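Local atomic coordinates of 11R-lipoxygenase (Gersemia fruticosa, PDB entry 3VF1), a protein that probably inserts molecular oxygen into polyunsaturated fatty acids as a calcium-regulated lipoxygenase with a non-heme iron centre. Residues H415-L420 against I513-D518. Numbering follows the deposited sequence.
Sequences HPVWKL and IYYNDD
P416 and Y514 meet by a CH-pi contact where the N-terminus of helix 416-425 faces the C-terminal end of helix 491-514, in the helical lipoxygenase domain and away from the iron site. CB of P416 sits 3.8 Å from the centroid of the partly exposed Y514 ring, only 16° off its normal and somewhat toward the rim; the proline and the phenol run antiparallel as they pass. I513 lays its CG2 over the centre of the other face, so the phenol is clamped between two aliphatic groups, while its OH bonds to D652. L140, from a loop, touches both P416 and Y515.

The buried part of the contact centres on Y515 and H415. The tyrosine CG lies anti to the carbonyl carbon, and the ring reaches across to bring Y515 OH to the edge of the H415 imidazole, 3.2 Å from H415 CE1. The tyrosine comes in roughly perpendicular to the histidine side chain. D524 ties them together: its OD2 is hydrogen-bonded to both Y515 OH and H415 NE2. At the other nitrogen H415 acts as N-cap, having swung CG anti to its own backbone N (chi1 -162°). With an alanine here, the first turn of helix 416-425 would probably lose its side-chain cap and D524 OD2 its imidazole mate.

Beyond Y515 the chain turns away to the looser side, where N516 is exposed and the partly exposed D517 caps the next helix through S520 N; neither touches 415-420. Back on the packed side, V417 CG2 stands 4.1 Å from Y515 OH. V417 N donates to H415 ND1 at 3.1 Å, close to the imidazole plane.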
loop_
_atom_site.group_PDB
_atom_site.type_symbol
_atom_site.label_atom_id
_atom_site.label_comp_id
_atom_site.label_asym_id
_atom_site.label_seq_id
_atom_site.Cartn_x
_atom_site.Cartn_y
_atom_site.Cartn_z
ATOM N N HIS A 415 20.324 -9.604 -9.188
ATOM C CA HIS A 415 20.285 -9.948 -7.771
ATOM C C HIS A 415 18.934 -10.573 -7.407
ATOM O O HIS A 415 17.886 -10.076 -7.824
ATOM C CB HIS A 415 20.523 -8.690 -6.937
ATOM C CG HIS A 415 20.916 -8.965 -5.518
ATOM N ND1 HIS A 415 20.135 -9.705 -4.658
ATOM C CD2 HIS A 415 22.002 -8.584 -4.806
ATOM C CE1 HIS A 415 20.726 -9.776 -3.480
ATOM N NE2 HIS A 415 21.860 -9.103 -3.541
ATOM N N PRO A 416 18.951 -11.668 -6.629
ATOM C CA PRO A 416 17.716 -12.382 -6.273
ATOM C C PRO A 416 16.707 -11.537 -5.492
ATOM O O PRO A 416 15.505 -11.695 -5.686
ATOM C CB PRO A 416 18.218 -13.549 -5.411
ATOM C CG PRO A 416 19.575 -13.142 -4.951
ATOM C CD PRO A 416 20.141 -12.327 -6.066
ATOM N N VAL A 417 17.194 -10.663 -4.617
ATOM C CA VAL A 417 16.323 -9.794 -3.831
ATOM C C VAL A 417 15.623 -8.763 -4.714
ATOM O O VAL A 417 14.463 -8.428 -4.479
ATOM C CB VAL A 417 17.106 -9.071 -2.719
ATOM C CG1 VAL A 417 16.247 -7.998 -2.064
ATOM C CG2 VAL A 417 17.596 -10.071 -1.688
ATOM N N TRP A 418 16.327 -8.263 -5.725
ATOM C CA TRP A 418 15.715 -7.352 -6.685
ATOM C C TRP A 418 14.538 -8.031 -7.373
ATOM O O TRP A 418 13.480 -7.429 -7.559
ATOM C CB TRP A 418 16.728 -6.901 -7.739
ATOM C CG TRP A 418 16.071 -6.338 -8.962
ATOM C CD1 TRP A 418 15.625 -7.037 -10.047
ATOM C CD2 TRP A 418 15.770 -4.962 -9.222
ATOM N NE1 TRP A 418 15.072 -6.182 -10.968
ATOM C CE2 TRP A 418 15.147 -4.902 -10.485
ATOM C CE3 TRP A 418 15.968 -3.775 -8.511
ATOM C CZ2 TRP A 418 14.724 -3.702 -11.052
ATOM C CZ3 TRP A 418 15.546 -2.586 -9.076
ATOM C CH2 TRP A 418 14.932 -2.558 -10.334
ATOM N N LYS A 419 14.730 -9.290 -7.753
ATOM C CA LYS A 419 13.686 -10.062 -8.414
ATOM C C LYS A 419 12.527 -10.313 -7.459
ATOM O O LYS A 419 11.363 -10.293 -7.856
ATOM C CB LYS A 419 14.241 -11.402 -8.900
ATOM C CG LYS A 419 15.327 -11.290 -9.958
ATOM C CD LYS A 419 15.831 -12.667 -10.357
ATOM C CE LYS A 419 16.927 -12.588 -11.409
ATOM N NZ LYS A 419 16.429 -12.068 -12.713
ATOM N N LEU A 420 12.861 -10.553 -6.195
ATOM C CA LEU A 420 11.860 -10.842 -5.178
ATOM C C LEU A 420 10.923 -9.658 -4.961
ATOM O O LEU A 420 9.703 -9.812 -4.952
ATOM C CB LEU A 420 12.543 -11.200 -3.857
ATOM C CG LEU A 420 11.606 -11.526 -2.691
ATOM C CD1 LEU A 420 10.833 -12.811 -2.962
ATOM C CD2 LEU A 420 12.383 -11.626 -1.390
ATOM N N ILE A 513 17.649 -20.245 -0.798
ATOM C CA ILE A 513 18.096 -20.804 -2.068
ATOM C C ILE A 513 19.430 -20.193 -2.487
ATOM O O ILE A 513 20.271 -20.869 -3.082
ATOM C CB ILE A 513 17.062 -20.561 -3.190
ATOM C CG1 ILE A 513 15.868 -21.504 -3.029
ATOM C CG2 ILE A 513 17.693 -20.769 -4.561
ATOM C CD1 ILE A 513 14.712 -21.196 -3.961
ATOM N N TYR A 514 19.623 -18.916 -2.167
ATOM C CA TYR A 514 20.799 -18.179 -2.626
ATOM C C TYR A 514 21.808 -17.910 -1.511
ATOM O O TYR A 514 23.012 -17.856 -1.758
ATOM C CB TYR A 514 20.359 -16.868 -3.279
ATOM C CG TYR A 514 19.421 -17.088 -4.440
ATOM C CD1 TYR A 514 19.910 -17.391 -5.703
ATOM C CD2 TYR A 514 18.047 -17.015 -4.271
ATOM C CE1 TYR A 514 19.057 -17.606 -6.767
ATOM C CE2 TYR A 514 17.184 -17.227 -5.329
ATOM C CZ TYR A 514 17.695 -17.521 -6.574
ATOM O OH TYR A 514 16.844 -17.736 -7.633
ATOM N N TYR A 515 21.316 -17.741 -0.288
ATOM C CA TYR A 515 22.186 -17.521 0.862
ATOM C C TYR A 515 22.302 -18.801 1.678
ATOM O O TYR A 515 21.364 -19.189 2.371
ATOM C CB TYR A 515 21.643 -16.398 1.743
ATOM C CG TYR A 515 21.584 -15.049 1.063
ATOM C CD1 TYR A 515 20.455 -14.655 0.354
ATOM C CD2 TYR A 515 22.652 -14.166 1.136
ATOM C CE1 TYR A 515 20.395 -13.422 -0.265
ATOM C CE2 TYR A 515 22.602 -12.929 0.520
ATOM C CZ TYR A 515 21.471 -12.564 -0.179
ATOM O OH TYR A 515 21.412 -11.335 -0.791
ATOM N N ASN A 516 23.457 -19.453 1.594
ATOM C CA ASN A 516 23.656 -20.733 2.259
ATOM C C ASN A 516 23.892 -20.572 3.758
ATOM O O ASN A 516 23.672 -21.504 4.532
ATOM C CB ASN A 516 24.829 -21.484 1.626
ATOM C CG ASN A 516 24.565 -22.972 1.499
ATOM O OD1 ASN A 516 24.608 -23.529 0.401
ATOM N ND2 ASN A 516 24.286 -23.625 2.623
ATOM N N ASP A 517 24.335 -19.388 4.167
ATOM C CA ASP A 517 24.621 -19.133 5.574
ATOM C C ASP A 517 24.707 -17.636 5.851
ATOM O O ASP A 517 24.630 -16.820 4.933
ATOM C CB ASP A 517 25.921 -19.827 5.987
ATOM C CG ASP A 517 27.105 -19.429 5.119
ATOM O OD1 ASP A 517 27.236 -18.229 4.792
ATOM O OD2 ASP A 517 27.904 -20.320 4.764
ATOM N N ASP A 518 24.872 -17.282 7.122
ATOM C CA ASP A 518 24.889 -15.882 7.531
ATOM C C ASP A 518 26.066 -15.128 6.918
ATOM O O ASP A 518 25.992 -13.916 6.703
ATOM C CB ASP A 518 24.934 -15.774 9.057
ATOM C CG ASP A 518 23.739 -16.433 9.721
ATOM O OD1 ASP A 518 22.734 -16.693 9.022
ATOM O OD2 ASP A 518 23.802 -16.687 10.944
#